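Prephenate dehydratase (PDB 2QMX) catalyses the dehydration and decarboxylation of prephenate to phenylpyruvate on the route to L-phenylalanine, which feeds back to inhibit the enzyme allosterically. Local coordinates at residues Y66-L69 / L70-V74. Numbering follows the deposited sequence.
Sequences YDLL and LRRPV
The guanidinium of Arg71 lies over Asp67, whose backbone O sits 3.4 Å above the guanidinium plane, offset toward its rim. Carboxylate and guanidinium planes are, as modelled, about 20° apart, and the two side chains run alongside each other in the same direction. The firmer partner of Asp67 OD1 is Arg234 of strand 228-235, through a salt bridge. With CG anti to its carbonyl carbon (chi1 -80°), Arg71 bends at chi3; the modelled salt bridge from its NH2 to Asp67 OD1, 3.2 Å, is doubtful because NH2 crowds Asp67. An alanine at Asp67, lacking the carboxylate, would probably leave Arg234 without its acidic mate. Leu68 CD1 lies over one face of the Arg72 guanidinium, 4.4 Å from CZ. Along the backbone, i to i+4 bonds run from Leu70, Arg71 and Arg72 N to Tyr66, Asp67 and Leu68 O. An inverse gamma turn centred on Pro73 leads into strand 74-83, where Val74 CG1 meets Leu69 CD1 at 4.0 Å. Helix 63-71 packs Leu69 against Phe39 of helix 35-43 and strands 49-56 and 173-181, while the Tyr66-Tyr246 ring stack and the Asp67-Arg234 bridge tie it to ACT-domain strands 242-250 and 228-235.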
loop_
_atom_site.group_PDB
_atom_site.type_symbol
_atom_site.label_atom_id
_atom_site.label_comp_id
_atom_site.label_asym_id
_atom_site.label_seq_id
_atom_site.Cartn_x
_atom_site.Cartn_y
_atom_site.Cartn_z
ATOM N N TYR A 66 10.931 2.703 1.742
ATOM C CA TYR A 66 11.405 4.108 1.896
ATOM C C TYR A 66 12.013 4.599 3.233
ATOM O O TYR A 66 13.022 5.343 3.160
ATOM C CB TYR A 66 10.338 5.155 1.541
ATOM C CG TYR A 66 10.137 5.252 0.114
ATOM C CD1 TYR A 66 11.213 5.574 -0.751
ATOM C CD2 TYR A 66 8.868 4.958 -0.441
ATOM C CE1 TYR A 66 11.001 5.616 -2.126
ATOM C CE2 TYR A 66 8.653 4.991 -1.790
ATOM C CZ TYR A 66 9.709 5.335 -2.623
ATOM O OH TYR A 66 9.456 5.362 -3.948
ATOM N N ASP A 67 11.423 4.320 4.418
ATOM C CA ASP A 67 12.205 4.755 5.625
ATOM C C ASP A 67 13.527 4.001 5.725
ATOM O O ASP A 67 14.546 4.530 6.210
ATOM C CB ASP A 67 11.451 4.600 6.958
ATOM C CG ASP A 67 10.245 5.482 7.040
ATOM O OD1 ASP A 67 10.344 6.644 6.525
ATOM O OD2 ASP A 67 9.200 5.015 7.586
ATOM N N LEU A 68 13.509 2.755 5.272
ATOM C CA LEU A 68 14.751 1.950 5.248
ATOM C C LEU A 68 15.737 2.388 4.161
ATOM O O LEU A 68 16.939 2.426 4.387
ATOM C CB LEU A 68 14.451 0.457 5.167
ATOM C CG LEU A 68 14.406 -0.387 6.460
ATOM C CD1 LEU A 68 14.292 0.442 7.826
ATOM C CD2 LEU A 68 13.286 -1.461 6.294
ATOM N N LEU A 69 15.267 2.778 3.009
ATOM C CA LEU A 69 16.171 3.276 1.975
ATOM C C LEU A 69 16.869 4.562 2.452
ATOM O O LEU A 69 18.081 4.788 2.250
ATOM C CB LEU A 69 15.325 3.550 0.719
ATOM C CG LEU A 69 15.322 2.698 -0.595
ATOM C CD1 LEU A 69 16.046 1.395 -0.545
ATOM C CD2 LEU A 69 13.944 2.616 -1.321
ATOM N N LEU A 70 16.064 5.406 3.098
ATOM C CA LEU A 70 16.505 6.597 3.774
ATOM C C LEU A 70 17.520 6.313 4.873
ATOM O O LEU A 70 18.585 6.954 4.899
ATOM C CB LEU A 70 15.278 7.271 4.336
ATOM C CG LEU A 70 15.150 8.764 4.540
ATOM C CD1 LEU A 70 15.456 9.012 5.999
ATOM C CD2 LEU A 70 16.084 9.556 3.625
ATOM N N ARG A 71 17.235 5.374 5.778
ATOM C CA ARG A 71 18.157 5.151 6.886
ATOM C C ARG A 71 19.324 4.186 6.626
ATOM O O ARG A 71 20.362 4.229 7.314
ATOM C CB ARG A 71 17.409 4.655 8.116
ATOM C CG ARG A 71 16.744 5.753 8.879
ATOM C CD ARG A 71 15.537 5.153 9.539
ATOM N NE ARG A 71 14.339 5.966 9.301
ATOM C CZ ARG A 71 13.099 5.498 9.413
ATOM N NH1 ARG A 71 12.897 4.205 9.757
ATOM N NH2 ARG A 71 12.071 6.319 9.194
ATOM N N ARG A 72 19.153 3.284 5.677
ATOM C CA ARG A 72 20.199 2.293 5.458
ATOM C C ARG A 72 21.262 2.822 4.530
ATOM O O ARG A 72 20.941 3.460 3.530
ATOM C CB ARG A 72 19.610 0.981 4.955
ATOM C CG ARG A 72 19.254 -0.068 6.067
ATOM C CD ARG A 72 19.285 0.507 7.482
ATOM N NE ARG A 72 18.695 -0.366 8.496
ATOM C CZ ARG A 72 18.252 0.068 9.686
ATOM N NH1 ARG A 72 17.692 -0.784 10.532
ATOM N NH2 ARG A 72 18.353 1.359 10.030
ATOM N N PRO A 73 22.541 2.540 4.860
ATOM C CA PRO A 73 23.656 2.993 4.034
ATOM C C PRO A 73 23.684 2.135 2.769
ATOM O O PRO A 73 24.570 1.312 2.519
ATOM C CB PRO A 73 24.868 2.768 4.934
ATOM C CG PRO A 73 24.475 1.603 5.761
ATOM C CD PRO A 73 23.004 1.735 6.006
ATOM N N VAL A 74 22.707 2.404 1.957
ATOM C CA VAL A 74 22.346 1.534 0.921
ATOM C C VAL A 74 22.240 2.424 -0.341
ATOM O O VAL A 74 22.249 3.651 -0.209
ATOM C CB VAL A 74 21.054 0.875 1.436
ATOM C CG1 VAL A 74 19.886 1.105 0.585
ATOM C CG2 VAL A 74 21.327 -0.599 1.852
#